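Local coordinates for amidohydrolase 3 domain-containing protein (Pyrococcus furiosus, PDB 3ICJ) that binds two zinc ions and probably hydrolyses carbon-nitrogen bonds other than peptide bonds, as a member of the amidohydrolase family, at residues L107-E112 against K218-Y223; M242-K247 against V265-S270; E272-L277 against L341-A346. One frame throughout, in Å; residues are numbered along the deposited sequence. Where two conformers were deposited one is given.

Interaction 1 (L107-E112 against K218-Y223); sequences LGMSLE and KDYKHY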
loop_
_atom_site.group_PDB
_atom_site.type_symbol
_atom_site.label_atom_id
_atom_site.label_comp_id
_atom_site.label_asym_id
_atom_site.label_seq_id
_atom_site.Cartn_x
_atom_site.Cartn_y
_atom_site.Cartn_z
ATOM N N LEU A 107 -3.612 7.463 -1.820
ATOM C CA LEU A 107 -3.061 7.512 -3.180
ATOM C C LEU A 107 -3.910 8.433 -4.056
ATOM O O LEU A 107 -3.372 9.270 -4.765
ATOM C CB LEU A 107 -2.934 6.122 -3.832
ATOM C CG LEU A 107 -2.548 6.069 -5.332
ATOM C CD1 LEU A 107 -1.221 6.811 -5.671
ATOM C CD2 LEU A 107 -2.494 4.612 -5.846
ATOM N N GLY A 108 -5.230 8.289 -3.985
ATOM C CA GLY A 108 -6.139 9.197 -4.709
ATOM C C GLY A 108 -6.016 10.676 -4.366
ATOM O O GLY A 108 -6.032 11.525 -5.278
ATOM N N MET A 109 -5.908 10.981 -3.064
ATOM C CA MET A 109 -5.689 12.347 -2.569
ATOM C C MET A 109 -4.402 12.900 -3.197
ATOM O O MET A 109 -4.368 14.045 -3.667
ATOM C CB MET A 109 -5.588 12.386 -1.018
ATOM C CG MET A 109 -6.815 11.891 -0.209
ATOM S SD MET A 109 -6.629 11.725 1.606
ATOM C CE MET A 109 -7.982 10.658 2.075
ATOM N N SER A 110 -3.357 12.059 -3.213
ATOM C CA SER A 110 -2.030 12.449 -3.706
ATOM C C SER A 110 -1.994 12.768 -5.199
ATOM O O SER A 110 -1.308 13.708 -5.622
ATOM C CB SER A 110 -0.994 11.379 -3.362
ATOM O OG SER A 110 -0.697 11.431 -1.980
ATOM N N LEU A 111 -2.729 11.989 -5.993
ATOM C CA LEU A 111 -2.862 12.236 -7.436
ATOM C C LEU A 111 -3.615 13.545 -7.761
ATOM O O LEU A 111 -3.333 14.182 -8.774
ATOM C CB LEU A 111 -3.548 11.042 -8.124
ATOM C CG LEU A 111 -2.772 9.721 -8.035
ATOM C CD1 LEU A 111 -3.685 8.497 -8.301
ATOM C CD2 LEU A 111 -1.543 9.725 -8.932
ATOM N N GLU A 112 -4.570 13.915 -6.904
ATOM C CA GLU A 112 -5.365 15.144 -7.049
ATOM C C GLU A 112 -4.684 16.415 -6.558
ATOM O O GLU A 112 -5.124 17.507 -6.905
ATOM C CB GLU A 112 -6.680 15.025 -6.271
ATOM C CG GLU A 112 -7.914 14.764 -7.106
ATOM C CD GLU A 112 -8.220 13.295 -7.240
ATOM O OE1 GLU A 112 -9.274 12.867 -6.719
ATOM O OE2 GLU A 112 -7.408 12.565 -7.855
ATOM N N LYS A 218 -18.574 10.965 -0.856
ATOM C CA LYS A 218 -18.340 11.277 -2.277
ATOM C C LYS A 218 -16.873 11.617 -2.588
ATOM O O LYS A 218 -16.326 11.138 -3.588
ATOM C CB LYS A 218 -19.229 12.441 -2.738
ATOM C CG LYS A 218 -20.566 12.063 -3.353
ATOM C CD LYS A 218 -21.421 13.311 -3.636
ATOM C CE LYS A 218 -20.793 14.266 -4.667
ATOM N NZ LYS A 218 -21.138 13.899 -6.072
ATOM N N ASP A 219 -16.239 12.433 -1.738
ATOM C CA ASP A 219 -14.800 12.729 -1.891
ATOM C C ASP A 219 -13.989 11.427 -1.868
ATOM O O ASP A 219 -13.103 11.234 -2.709
ATOM C CB ASP A 219 -14.265 13.621 -0.778
ATOM C CG ASP A 219 -14.856 15.012 -0.771
ATOM O OD1 ASP A 219 -15.177 15.564 -1.843
ATOM O OD2 ASP A 219 -14.954 15.575 0.337
ATOM N N TYR A 220 -14.306 10.527 -0.937
ATOM C CA TYR A 220 -13.578 9.247 -0.857
ATOM C C TYR A 220 -13.786 8.337 -2.055
ATOM O O TYR A 220 -12.828 7.695 -2.493
ATOM C CB TYR A 220 -13.885 8.468 0.421
ATOM C CG TYR A 220 -13.050 8.894 1.594
ATOM C CD1 TYR A 220 -13.421 9.986 2.371
ATOM C CD2 TYR A 220 -11.876 8.222 1.916
ATOM C CE1 TYR A 220 -12.653 10.396 3.459
ATOM C CE2 TYR A 220 -11.089 8.622 3.017
ATOM C CZ TYR A 220 -11.495 9.714 3.781
ATOM O OH TYR A 220 -10.744 10.131 4.859
ATOM N N LYS A 221 -15.002 8.330 -2.611
ATOM C CA LYS A 221 -15.301 7.553 -3.830
ATOM C C LYS A 221 -14.427 8.027 -4.978
ATOM O O LYS A 221 -13.877 7.224 -5.725
ATOM C CB LYS A 221 -16.775 7.698 -4.223
ATOM C CG LYS A 221 -17.762 6.946 -3.329
ATOM C CD LYS A 221 -19.191 7.234 -3.757
ATOM C CE LYS A 221 -19.534 6.467 -5.025
ATOM N NZ LYS A 221 -20.825 6.932 -5.620
ATOM N N HIS A 222 -14.319 9.344 -5.099
ATOM C CA HIS A 222 -13.510 9.981 -6.122
ATOM C C HIS A 222 -12.013 9.643 -5.971
ATOM O O HIS A 222 -11.360 9.269 -6.946
ATOM C CB HIS A 222 -13.746 11.489 -6.109
ATOM C CG HIS A 222 -13.234 12.174 -7.336
ATOM N ND1 HIS A 222 -11.914 12.535 -7.490
ATOM C CD2 HIS A 222 -13.859 12.538 -8.480
ATOM C CE1 HIS A 222 -11.750 13.105 -8.669
ATOM N NE2 HIS A 222 -12.915 13.119 -9.289
ATOM N N TYR A 223 -11.488 9.764 -4.754
ATOM C CA TYR A 223 -10.094 9.371 -4.456
ATOM C C TYR A 223 -9.814 7.928 -4.820
ATOM O O TYR A 223 -8.815 7.619 -5.475
ATOM C CB TYR A 223 -9.751 9.618 -2.968
ATOM C CG TYR A 223 -9.758 11.101 -2.594
ATOM C CD1 TYR A 223 -9.356 12.067 -3.518
ATOM C CD2 TYR A 223 -10.163 11.532 -1.330
ATOM C CE1 TYR A 223 -9.352 13.419 -3.202
ATOM C CE2 TYR A 223 -10.161 12.897 -1.004
ATOM C CZ TYR A 223 -9.756 13.825 -1.949
ATOM O OH TYR A 223 -9.740 15.165 -1.661
#
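Gly-108 and Tyr-223 meet at a crossing of two helices, 104-112 and 217-233. The axes of the two segments come within 9.0 Å, with 82° between their directions. Gly-108 CA lies 3.2 Å from Tyr-223 O in a CA-H...O contact. With no side chain between them, the two backbones come close here. The Tyr-223 ring stands beside this point and is held on both faces. Met-109 was modelled in two conformers. In the one described, Met-109 CG sits over one face, 3.6 Å from the Tyr-223 ring centroid, in a CH-pi contact. Asp-219 O of the tyrosine's own helix lies over the opposite face. Beyond CG the methionine chain is extended (chi2 172°), which carries Met-109 CE to 3.8 Å from Tyr-220 CE2. Beside the ring, His-222 ND1 donates a bent hydrogen bond to Glu-112 OE1 (2.8 Å, 134° at the hydrogen). The acceptor lies in the imidazole plane, but the ring meets the carboxylate from above its plane. Glu-112 OE2 bonds to Ser-226 OG, so both oxygens are tied to helix 217-233. Tyr-220 OH bonds to Asn-211 O, and its ring packs on helix 246-257. Leu-107 rests on Ala-227 and Leu-231, further along helix 217-233.

Interaction 2 (M242-K247 against V265-S270); sequences MSVGEK and VFAYLS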
loop_
_atom_site.group_PDB
_atom_site.type_symbol
_atom_site.label_atom_id
_atom_site.label_comp_id
_atom_site.label_asym_id
_atom_site.label_seq_id
_atom_site.Cartn_x
_atom_site.Cartn_y
_atom_site.Cartn_z
ATOM N N MET A 242 -5.029 -1.109 3.182
ATOM C CA MET A 242 -4.779 -1.083 4.633
ATOM C C MET A 242 -5.388 0.160 5.251
ATOM O O MET A 242 -5.494 1.168 4.582
ATOM C CB MET A 242 -3.275 -1.057 4.950
ATOM C CG MET A 242 -2.474 -2.309 4.596
ATOM S SD MET A 242 -2.947 -3.867 5.370
ATOM C CE MET A 242 -3.529 -4.505 3.816
ATOM N N SER A 243 -5.749 0.074 6.535
ATOM C CA SER A 243 -6.303 1.203 7.311
ATOM C C SER A 243 -7.556 1.829 6.688
ATOM O O SER A 243 -7.613 3.039 6.474
ATOM C CB SER A 243 -5.228 2.275 7.552
ATOM O OG SER A 243 -4.113 1.725 8.224
ATOM N N VAL A 244 -8.541 0.997 6.360
ATOM C CA VAL A 244 -9.811 1.486 5.828
ATOM C C VAL A 244 -10.647 2.004 7.024
ATOM O O VAL A 244 -11.032 1.217 7.904
ATOM C CB VAL A 244 -10.577 0.368 5.031
ATOM C CG1 VAL A 244 -11.879 0.896 4.468
ATOM C CG2 VAL A 244 -9.712 -0.233 3.907
ATOM N N GLY A 245 -10.876 3.320 7.067
ATOM C CA GLY A 245 -11.709 3.957 8.093
ATOM C C GLY A 245 -13.180 4.004 7.705
ATOM O O GLY A 245 -13.570 3.452 6.675
ATOM N N GLU A 246 -13.987 4.679 8.522
ATOM C CA GLU A 246 -15.444 4.741 8.351
ATOM C C GLU A 246 -15.872 5.204 6.960
ATOM O O GLU A 246 -16.638 4.496 6.294
ATOM C CB GLU A 246 -16.112 5.637 9.413
ATOM C CG GLU A 246 -15.962 5.165 10.855
ATOM C CD GLU A 246 -17.196 4.442 11.411
ATOM O OE1 GLU A 246 -18.244 4.396 10.728
ATOM O OE2 GLU A 246 -17.110 3.928 12.553
ATOM N N LYS A 247 -15.392 6.376 6.531
ATOM C CA LYS A 247 -15.806 6.954 5.247
ATOM C C LYS A 247 -15.265 6.224 4.012
ATOM O O LYS A 247 -15.979 6.111 3.012
ATOM C CB LYS A 247 -15.498 8.462 5.184
ATOM C CG LYS A 247 -16.458 9.280 6.048
ATOM C CD LYS A 247 -16.098 10.757 6.101
ATOM C CE LYS A 247 -17.172 11.502 6.880
ATOM N NZ LYS A 247 -16.804 12.923 7.182
ATOM N N VAL A 265 -10.214 -5.678 -4.249
ATOM C CA VAL A 265 -9.850 -4.804 -3.129
ATOM C C VAL A 265 -10.047 -5.621 -1.865
ATOM O O VAL A 265 -11.165 -6.003 -1.534
ATOM C CB VAL A 265 -10.724 -3.531 -3.069
ATOM C CG1 VAL A 265 -10.410 -2.707 -1.796
ATOM C CG2 VAL A 265 -10.567 -2.671 -4.326
ATOM N N PHE A 266 -8.946 -5.945 -1.198
ATOM C CA PHE A 266 -9.020 -6.699 0.046
ATOM C C PHE A 266 -8.847 -5.701 1.192
ATOM O O PHE A 266 -7.743 -5.235 1.456
ATOM C CB PHE A 266 -7.976 -7.826 0.085
ATOM C CG PHE A 266 -8.187 -8.881 -0.968
ATOM C CD1 PHE A 266 -8.873 -10.068 -0.668
ATOM C CD2 PHE A 266 -7.702 -8.691 -2.258
ATOM C CE1 PHE A 266 -9.079 -11.055 -1.651
ATOM C CE2 PHE A 266 -7.923 -9.652 -3.261
ATOM C CZ PHE A 266 -8.599 -10.841 -2.961
ATOM N N ALA A 267 -9.954 -5.356 1.841
ATOM C CA ALA A 267 -9.979 -4.233 2.778
ATOM C C ALA A 267 -9.573 -4.676 4.173
ATOM O O ALA A 267 -10.134 -5.634 4.708
ATOM C CB ALA A 267 -11.386 -3.588 2.790
ATOM N N TYR A 268 -8.565 -4.015 4.734
ATOM C CA TYR A 268 -8.139 -4.281 6.114
ATOM C C TYR A 268 -8.541 -3.051 6.916
ATOM O O TYR A 268 -7.930 -1.987 6.790
ATOM C CB TYR A 268 -6.629 -4.538 6.209
ATOM C CG TYR A 268 -6.234 -5.956 5.823
ATOM C CD1 TYR A 268 -6.360 -6.403 4.508
ATOM C CD2 TYR A 268 -5.749 -6.844 6.773
ATOM C CE1 TYR A 268 -6.000 -7.695 4.136
ATOM C CE2 TYR A 268 -5.392 -8.164 6.423
ATOM C CZ TYR A 268 -5.522 -8.574 5.098
ATOM O OH TYR A 268 -5.190 -9.848 4.737
ATOM N N LEU A 269 -9.580 -3.218 7.727
ATOM C CA LEU A 269 -10.285 -2.097 8.365
ATOM C C LEU A 269 -9.546 -1.569 9.580
ATOM O O LEU A 269 -8.838 -2.322 10.245
ATOM C CB LEU A 269 -11.692 -2.545 8.808
ATOM C CG LEU A 269 -12.654 -3.223 7.817
ATOM C CD1 LEU A 269 -14.080 -3.311 8.367
ATOM C CD2 LEU A 269 -12.655 -2.499 6.524
ATOM N N SER A 270 -9.706 -0.278 9.880
ATOM C CA SER A 270 -9.280 0.234 11.180
ATOM C C SER A 270 -10.139 -0.413 12.293
ATOM O O SER A 270 -11.335 -0.712 12.072
ATOM C CB SER A 270 -9.345 1.766 11.223
ATOM O OG SER A 270 -10.632 2.223 11.572
#
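Val-244 and Leu-269 pair as parallel neighbours at the ends of strands 236-244 and 264-269. Two backbone hydrogen bonds fasten the pair. Val-244 N donates to Tyr-268 O at 3.1 Å, and Ser-270 N donates to Val-244 O at 2.8 Å. Both are nearly straight at the hydrogen, so Val-244 is gripped through its N-H and its carbonyl. The same carbonyl oxygen also receives a CA-H...O contact from Leu-269 CA. The chain turns a corner at Ser-243, just before this pairing.

The apolar contacts fall into two groups. On one face, Val-244 CB meets Leu-269 CD2 at 3.8 Å, the two side chains crossing at a slant. Val-244 CG2, anti to the carbonyl carbon, touches Ala-267 CB at 3.9 Å. On the other face, Met-242 and Tyr-268 lie side by side and point the same way. The methionine chain bends at chi2 and chi3 (111°), the last turn setting Met-242 CE 3.5 Å from Tyr-268 CD1. Met-242 SD is 4.5 Å from the Tyr-268 ring centroid, an oblique Met-aromatic contact.

The polar ends of these side chains find partners outside the two segments. Tyr-268 OH probably bonds to Asp-344, and its ring makes a cation-pi contact with Arg-370. Ser-270 has two conformers; in the one described, its OG bonds to Glu-272.

The contact closes the beta-alpha-beta unit of strand 236-244, helix 246-257 and strand 264-269. Gly-245 is the N-cap of that helix. Val-244 and Leu-269 face the helix at Leu-249, while Met-242 and Tyr-268 face Ala-346 of strand 346-349.

Interaction 3 (E272-L277 against L341-A346); sequences ELLDKL and LGLDVA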
loop_
_atom_site.group_PDB
_atom_site.type_symbol
_atom_site.label_atom_id
_atom_site.label_comp_id
_atom_site.label_asym_id
_atom_site.label_seq_id
_atom_site.Cartn_x
_atom_site.Cartn_y
_atom_site.Cartn_z
ATOM N N GLU A 272 -11.561 0.638 14.959
ATOM C CA GLU A 272 -12.765 1.409 15.307
ATOM C C GLU A 272 -14.027 0.855 14.669
ATOM O O GLU A 272 -15.096 1.013 15.209
ATOM C CB GLU A 272 -12.626 2.869 14.881
ATOM C CG GLU A 272 -11.678 3.688 15.753
ATOM C CD GLU A 272 -10.223 3.545 15.329
ATOM O OE1 GLU A 272 -9.972 3.320 14.117
ATOM O OE2 GLU A 272 -9.338 3.655 16.210
ATOM N N LEU A 273 -13.896 0.228 13.505
ATOM C CA LEU A 273 -15.032 -0.371 12.813
ATOM C C LEU A 273 -15.556 -1.682 13.417
ATOM O O LEU A 273 -16.645 -2.103 13.052
ATOM C CB LEU A 273 -14.725 -0.575 11.313
ATOM C CG LEU A 273 -14.850 0.738 10.525
ATOM C CD1 LEU A 273 -14.158 0.626 9.175
ATOM C CD2 LEU A 273 -16.331 1.052 10.342
ATOM N N LEU A 274 -14.800 -2.322 14.313
ATOM C CA LEU A 274 -15.246 -3.584 14.951
ATOM C C LEU A 274 -16.582 -3.523 15.700
ATOM O O LEU A 274 -17.352 -4.491 15.647
ATOM C CB LEU A 274 -14.171 -4.179 15.860
ATOM C CG LEU A 274 -12.958 -4.779 15.139
ATOM C CD1 LEU A 274 -11.772 -4.855 16.093
ATOM C CD2 LEU A 274 -13.276 -6.135 14.532
ATOM N N ASP A 275 -16.858 -2.409 16.390
ATOM C CA ASP A 275 -18.138 -2.235 17.064
ATOM C C ASP A 275 -19.346 -2.421 16.126
ATOM O O ASP A 275 -20.276 -3.145 16.468
ATOM C CB ASP A 275 -18.246 -0.867 17.744
ATOM C CG ASP A 275 -17.359 -0.721 18.976
ATOM O OD1 ASP A 275 -16.835 -1.710 19.534
ATOM O OD2 ASP A 275 -17.192 0.435 19.393
ATOM N N LYS A 276 -19.314 -1.785 14.948
ATOM C CA LYS A 276 -20.425 -1.855 13.999
ATOM C C LYS A 276 -20.507 -3.224 13.324
ATOM O O LYS A 276 -21.611 -3.740 13.110
ATOM C CB LYS A 276 -20.330 -0.733 12.950
ATOM C CG LYS A 276 -20.697 0.654 13.491
ATOM C CD LYS A 276 -20.520 1.717 12.418
ATOM C CE LYS A 276 -20.869 3.098 12.980
ATOM N NZ LYS A 276 -20.900 4.143 11.913
ATOM N N LEU A 277 -19.340 -3.816 13.036
ATOM C CA LEU A 277 -19.278 -5.185 12.501
ATOM C C LEU A 277 -19.897 -6.229 13.454
ATOM O O LEU A 277 -20.733 -7.036 13.028
ATOM C CB LEU A 277 -17.844 -5.575 12.092
ATOM C CG LEU A 277 -17.088 -4.847 10.969
ATOM C CD1 LEU A 277 -15.900 -5.709 10.484
ATOM C CD2 LEU A 277 -17.968 -4.516 9.793
ATOM N N LEU A 341 -15.093 -13.401 13.942
ATOM C CA LEU A 341 -15.542 -12.742 12.693
ATOM C C LEU A 341 -14.814 -13.265 11.442
ATOM O O LEU A 341 -15.076 -12.801 10.318
ATOM C CB LEU A 341 -15.410 -11.210 12.790
ATOM C CG LEU A 341 -16.250 -10.501 13.873
ATOM C CD1 LEU A 341 -15.862 -9.030 13.980
ATOM C CD2 LEU A 341 -17.734 -10.644 13.620
ATOM N N GLY A 342 -13.885 -14.211 11.641
ATOM C CA GLY A 342 -13.088 -14.781 10.559
ATOM C C GLY A 342 -12.151 -13.777 9.876
ATOM O O GLY A 342 -11.712 -14.003 8.751
ATOM N N LEU A 343 -11.847 -12.666 10.550
ATOM C CA LEU A 343 -11.052 -11.597 9.922
ATOM C C LEU A 343 -9.558 -11.814 10.130
ATOM O O LEU A 343 -9.133 -12.273 11.188
ATOM C CB LEU A 343 -11.469 -10.212 10.456
ATOM C CG LEU A 343 -12.874 -9.717 10.105
ATOM C CD1 LEU A 343 -13.244 -8.483 10.939
ATOM C CD2 LEU A 343 -12.974 -9.404 8.610
ATOM N N ASP A 344 -8.766 -11.509 9.096
ATOM C CA ASP A 344 -7.300 -11.448 9.196
ATOM C C ASP A 344 -6.830 -10.259 10.068
ATOM O O ASP A 344 -7.548 -9.263 10.249
ATOM C CB ASP A 344 -6.684 -11.318 7.780
ATOM C CG ASP A 344 -5.209 -11.755 7.720
ATOM O OD1 ASP A 344 -4.696 -12.386 8.685
ATOM O OD2 ASP A 344 -4.573 -11.485 6.682
ATOM N N VAL A 345 -5.620 -10.354 10.608
ATOM C CA VAL A 345 -5.018 -9.228 11.327
ATOM C C VAL A 345 -3.646 -8.924 10.723
ATOM O O VAL A 345 -2.771 -9.816 10.620
ATOM C CB VAL A 345 -4.909 -9.518 12.861
ATOM C CG1 VAL A 345 -4.263 -8.343 13.608
ATOM C CG2 VAL A 345 -6.275 -9.832 13.467
ATOM N N ALA A 346 -3.471 -7.676 10.302
ATOM C CA ALA A 346 -2.210 -7.205 9.759
ATOM C C ALA A 346 -1.631 -6.201 10.727
ATOM O O ALA A 346 -2.318 -5.280 11.160
ATOM C CB ALA A 346 -2.413 -6.564 8.407
#
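Leu-274 and Leu-277 pack against Leu-341 and Leu-343 in a purely apolar contact. It joins helix 274-280 to the loop between helix 328-338 and strand 346-349. All four leucines are buried, and only methyl and methylene groups meet. Leu-274 CD2 comes to 3.9 Å from Leu-341 CD1. Leu-277 CD1 comes to 3.9 Å from Leu-343 CD1. Both pairs cross at a slant. Two longer contacts link the pairs: Leu-274 CD2 to Leu-343 CD1 at 4.3 Å, and Leu-277 CB to Leu-341 CD1 at 4.4 Å. Each CD1 of the loop leucines thus lies near both helix leucines. Leu-274 has CG anti to its carbonyl carbon (chi1 -71°), a setting that brings the branch end closer to the loop than its CB. The backbones stay well apart, with the nearest CA atoms, those of Leu-277 and Leu-341, separated by 8.4 Å. Asp-275 reaches across to Arg-337 of helix 328-338 in a salt bridge beside the leucines. Between the two loop leucines, Gly-342 takes a positive phi (65°). It is the C-prime residue of a Schellman motif that ends helix 328-338, with Leu-343 N bonded to Ala-338 O and Gly-342 N to Lys-339 O.

Interactions 2 and 3 are neighbours, with centres 10 Å apart. Tyr-268 OH probably bonds to Asp-344 OD2 (2.6 Å), and Glu-246 OE1 forms a salt bridge with Lys-276 NZ (2.9 Å). Leu-273 packs on Val-244 and Glu-246. Interaction 1 touches interaction 2 where Tyr-220 CD1 meets Lys-247 CB at 3.8 Å, but its nearest atoms are about 11 Å from interaction 3. Interaction 2 lies nearest the metal site. The Met-242 side chain is about 5 Å from a zinc ion and about 3 Å from the side chain of His-101, a zinc ligand. The Met-109 side chain is about 13 Å from a zinc ion. Interaction 3 lies away from the site.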